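Local coordinates for uncharacterized protein (PDB 4X5M), which mediates the passage of sugars across the membrane down their concentration gradient as a homodimer, probably by rocking movements that open its cavity to each side in turn, at residues T26-T32 and P75-T80. Residues are numbered along the deposited sequence; the frame is centred on the assembly and turned at random.
Sequences TIRTRNT and PVLVIT. With OLA (oleic acid), chain D.
I27, R30 and T32 face V76, I79 and T80 in step, with CA atoms 6.1 Å apart at I27 and V76 and 5.4 Å apart at T32 and T80, as the end of helix 20-29 and the turn after it lie against helix 60-86. R30, with positive phi (58°), ends the first of these helices, and the chain then turns back toward helix 60-86, bringing T32 beside T80. Both branches of I79 are used. CG1 stands beside the backbone N (chi1 -59°), and an extended chi2 (173°) carries CD1 to within 3.7 Å of I27 CA, while CG2, anti to that N, meets T32 CG2 at 3.7 Å and the CA of R30. I27 CD1 comes against CB of P75, at 3.8 Å. The carboxylate end of an oleic acid lies beside I79, its O2 3.6 Å from CG1. An alanine here would probably leave a gap between the helix end and helix 60-86, with I27, R30 and T32 losing the CD1 and CG2 they share. T32 lays its methyl against T80 OG1. T80 OG1 in turn donates to V76 O (2.7 Å) from above the carbonyl plane, opposite the face used by T80 N, so that one carbonyl takes two bonds. T26 OG1 is likewise satisfied along its own helix, by Q22 O. The end of the first transmembrane helix and the turn after it thus meet residues 75-80 of the third by apolar contact, and just beyond, T32 OG1 adds a directed bond to N83 on helix 60-86.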
ATOM      1  N   THR A  26     -14.489   5.574   3.728  1.00 33.49           N
ATOM      2  CA  THR A  26     -14.065   6.504   4.770  1.00 28.22           C
ATOM      3  C   THR A  26     -14.381   7.940   4.373  1.00 27.61           C
ATOM      4  O   THR A  26     -14.880   8.723   5.180  1.00 35.27           O
ATOM      5  CB  THR A  26     -12.556   6.376   5.067  1.00 33.10           C
ATOM      6  OG1 THR A  26     -12.272   5.056   5.545  1.00 35.19           O
ATOM      7  CG2 THR A  26     -12.125   7.392   6.116  1.00 25.73           C
ATOM      8  N   ILE A  27     -14.092   8.277   3.121  1.00 27.40           N
ATOM      9  CA  ILE A  27     -14.381   9.605   2.593  1.00 29.51           C
ATOM     10  C   ILE A  27     -15.885   9.868   2.579  1.00 33.63           C
ATOM     11  O   ILE A  27     -16.341  10.962   2.919  1.00 35.75           O
ATOM     12  CB  ILE A  27     -13.807   9.777   1.169  1.00 35.38           C
ATOM     13  CG1 ILE A  27     -12.277   9.717   1.204  1.00 25.70           C
ATOM     14  CG2 ILE A  27     -14.268  11.089   0.551  1.00 29.92           C
ATOM     15  CD1 ILE A  27     -11.628   9.808  -0.161  1.00 26.84           C
ATOM     16  N   ARG A  28     -16.652   8.850   2.205  1.00 36.64           N
ATOM     17  CA  ARG A  28     -18.101   8.974   2.104  1.00 39.21           C
ATOM     18  C   ARG A  28     -18.773   9.083   3.472  1.00 40.62           C
ATOM     19  O   ARG A  28     -19.650   9.925   3.675  1.00 38.95           O
ATOM     20  CB  ARG A  28     -18.679   7.785   1.329  1.00 33.83           C
ATOM     21  CG  ARG A  28     -20.180   7.857   1.101  1.00 46.86           C
ATOM     22  CD  ARG A  28     -20.685   6.630   0.357  1.00 54.68           C
ATOM     23  NE  ARG A  28     -20.347   5.395   1.057  1.00 62.56           N
ATOM     24  CZ  ARG A  28     -21.058   4.885   2.058  1.00 61.50           C
ATOM     25  NH1 ARG A  28     -22.152   5.503   2.479  1.00 65.46           N
ATOM     26  NH2 ARG A  28     -20.674   3.756   2.638  1.00 60.04           N
ATOM     27  N   THR A  29     -18.358   8.238   4.411  1.00 38.65           N
ATOM     28  CA  THR A  29     -19.002   8.177   5.721  1.00 39.34           C
ATOM     29  C   THR A  29     -18.356   9.099   6.751  1.00 37.77           C
ATOM     30  O   THR A  29     -18.935   9.347   7.812  1.00 40.20           O
ATOM     31  CB  THR A  29     -18.989   6.741   6.286  1.00 40.23           C
ATOM     32  OG1 THR A  29     -17.636   6.314   6.486  1.00 40.46           O
ATOM     33  CG2 THR A  29     -19.686   5.786   5.332  1.00 39.34           C
ATOM     34  N   ARG A  30     -17.159   9.592   6.439  1.00 35.02           N
ATOM     35  CA  ARG A  30     -16.392  10.448   7.347  1.00 32.39           C
ATOM     36  C   ARG A  30     -16.115   9.759   8.685  1.00 38.49           C
ATOM     37  O   ARG A  30     -15.894  10.419   9.700  1.00 38.91           O
ATOM     38  CB  ARG A  30     -17.114  11.779   7.582  1.00 39.76           C
ATOM     39  CG  ARG A  30     -17.214  12.666   6.351  1.00 38.26           C
ATOM     40  CD  ARG A  30     -17.904  13.980   6.678  1.00 51.38           C
ATOM     41  NE  ARG A  30     -17.820  14.932   5.575  1.00 60.42           N
ATOM     42  CZ  ARG A  30     -18.751  15.076   4.636  1.00 63.53           C
ATOM     43  NH1 ARG A  30     -19.846  14.328   4.665  1.00 71.83           N
ATOM     44  NH2 ARG A  30     -18.587  15.969   3.671  1.00 53.46           N
ATOM     45  N   ASN A  31     -16.128   8.430   8.675  1.00 36.35           N
ATOM     46  CA  ASN A  31     -15.812   7.650   9.865  1.00 38.54           C
ATOM     47  C   ASN A  31     -14.328   7.298   9.883  1.00 37.87           C
ATOM     48  O   ASN A  31     -13.870   6.471   9.097  1.00 37.76           O
ATOM     49  CB  ASN A  31     -16.667   6.378   9.918  1.00 37.85           C
ATOM     50  CG  ASN A  31     -16.629   5.697  11.276  1.00 47.14           C
ATOM     51  OD1 ASN A  31     -15.725   5.926  12.081  1.00 44.98           O
ATOM     52  ND2 ASN A  31     -17.619   4.850  11.536  1.00 57.61           N
ATOM     53  N   THR A  32     -13.584   7.936  10.783  1.00 33.94           N
ATOM     54  CA  THR A  32     -12.136   7.759  10.846  1.00 36.31           C
ATOM     55  C   THR A  32     -11.671   7.147  12.163  1.00 41.24           C
ATOM     56  O   THR A  32     -10.545   7.386  12.601  1.00 39.78           O
ATOM     57  CB  THR A  32     -11.399   9.099  10.646  1.00 36.51           C
ATOM     58  OG1 THR A  32     -11.847  10.045  11.625  1.00 37.07           O
ATOM     59  CG2 THR A  32     -11.661   9.652   9.254  1.00 34.53           C
ATOM     60  N   PRO A  75      -7.227  12.849   1.408  1.00 26.02           N
ATOM     61  CA  PRO A  75      -8.536  13.207   1.969  1.00 28.25           C
ATOM     62  C   PRO A  75      -8.860  12.449   3.254  1.00 24.76           C
ATOM     63  O   PRO A  75      -9.522  13.001   4.133  1.00 24.49           O
ATOM     64  CB  PRO A  75      -9.513  12.820   0.852  1.00 31.70           C
ATOM     65  CG  PRO A  75      -8.705  12.885  -0.386  1.00 35.84           C
ATOM     66  CD  PRO A  75      -7.355  12.381   0.015  1.00 29.21           C
ATOM     67  N   VAL A  76      -8.403  11.205   3.356  1.00 27.21           N
ATOM     68  CA  VAL A  76      -8.614  10.404   4.559  1.00 25.22           C
ATOM     69  C   VAL A  76      -7.953  11.053   5.775  1.00 26.84           C
ATOM     70  O   VAL A  76      -8.555  11.143   6.847  1.00 27.43           O
ATOM     71  CB  VAL A  76      -8.077   8.968   4.383  1.00 27.24           C
ATOM     72  CG1 VAL A  76      -8.063   8.231   5.715  1.00 27.99           C
ATOM     73  CG2 VAL A  76      -8.914   8.212   3.364  1.00 29.05           C
ATOM     74  N   LEU A  77      -6.717  11.516   5.602  1.00 24.73           N
ATOM     75  CA  LEU A  77      -6.003  12.185   6.685  1.00 23.36           C
ATOM     76  C   LEU A  77      -6.677  13.507   7.051  1.00 25.48           C
ATOM     77  O   LEU A  77      -6.783  13.850   8.229  1.00 24.19           O
ATOM     78  CB  LEU A  77      -4.538  12.424   6.309  1.00 25.99           C
ATOM     79  CG  LEU A  77      -3.685  13.137   7.367  1.00 24.75           C
ATOM     80  CD1 LEU A  77      -3.789  12.432   8.711  1.00 28.83           C
ATOM     81  CD2 LEU A  77      -2.234  13.230   6.928  1.00 26.97           C
ATOM     82  N   VAL A  78      -7.133  14.240   6.036  1.00 27.19           N
ATOM     83  CA  VAL A  78      -7.834  15.505   6.251  1.00 27.56           C
ATOM     84  C   VAL A  78      -9.064  15.321   7.135  1.00 26.95           C
ATOM     85  O   VAL A  78      -9.236  16.027   8.129  1.00 28.49           O
ATOM     86  CB  VAL A  78      -8.272  16.147   4.916  1.00 28.27           C
ATOM     87  CG1 VAL A  78      -9.310  17.234   5.162  1.00 31.00           C
ATOM     88  CG2 VAL A  78      -7.073  16.711   4.176  1.00 28.77           C
ATOM     89  N   ILE A  79      -9.911  14.366   6.767  1.00 27.57           N
ATOM     90  CA  ILE A  79     -11.107  14.053   7.543  1.00 25.61           C
ATOM     91  C   ILE A  79     -10.738  13.593   8.953  1.00 29.02           C
ATOM     92  O   ILE A  79     -11.402  13.951   9.927  1.00 32.86           O
ATOM     93  CB  ILE A  79     -11.959  12.967   6.850  1.00 30.72           C
ATOM     94  CG1 ILE A  79     -12.390  13.434   5.459  1.00 33.44           C
ATOM     95  CG2 ILE A  79     -13.177  12.618   7.691  1.00 32.06           C
ATOM     96  CD1 ILE A  79     -13.090  12.365   4.647  1.00 28.74           C
ATOM     97  N   THR A  80      -9.667  12.810   9.053  1.00 28.12           N
ATOM     98  CA  THR A  80      -9.194  12.315  10.342  1.00 31.01           C
ATOM     99  C   THR A  80      -8.797  13.463  11.265  1.00 35.35           C
ATOM    100  O   THR A  80      -9.152  13.477  12.444  1.00 36.15           O
ATOM    101  CB  THR A  80      -7.990  11.364  10.179  1.00 28.19           C
ATOM    102  OG1 THR A  80      -8.374  10.234   9.386  1.00 30.42           O
ATOM    103  CG2 THR A  80      -7.504  10.877  11.536  1.00 29.64           C
TER
HETATM  104  C1  OLA D 201     -13.132  15.832   2.232  1.00 58.73           C
HETATM  105  O1  OLA D 201     -13.809  16.180   3.236  1.00 52.61           O
HETATM  106  O2  OLA D 201     -12.020  15.262   2.386  1.00 65.11           O
HETATM  107  C2  OLA D 201     -13.654  16.099   0.838  1.00 56.58           C
HETATM  108  C3  OLA D 201     -12.532  15.910  -0.159  1.00 50.18           C
HETATM  109  C4  OLA D 201     -11.832  17.231  -0.391  1.00 55.98           C
HETATM  110  C5  OLA D 201     -10.473  16.983  -1.006  1.00 47.17           C
HETATM  111  C6  OLA D 201      -9.457  17.894  -0.354  1.00 49.69           C
HETATM  112  C7  OLA D 201      -8.135  17.168  -0.222  1.00 47.76           C
HETATM  113  C8  OLA D 201      -7.113  18.082   0.421  1.00 47.37           C
HETATM  114  C9  OLA D 201      -6.642  19.104  -0.590  1.00 45.74           C
HETATM  115  C10 OLA D 201      -5.392  19.605  -0.516  1.00 54.55           C
HETATM  116  C11 OLA D 201      -4.447  19.146   0.575  1.00 40.99           C
HETATM  117  C12 OLA D 201      -3.064  19.698   0.305  1.00 41.07           C
HETATM  118  C13 OLA D 201      -2.389  18.871  -0.768  1.00 47.10           C
HETATM  119  C14 OLA D 201      -1.241  19.649  -1.372  1.00 45.18           C
HETATM  120  C15 OLA D 201      -0.589  18.822  -2.458  1.00 47.36           C
HETATM  121  C16 OLA D 201       0.587  19.571  -3.047  1.00 48.88           C
HETATM  122  C17 OLA D 201       1.531  18.582  -3.693  1.00 42.51           C
HETATM  123  C18 OLA D 201       2.557  19.320  -4.523  1.00 42.50           C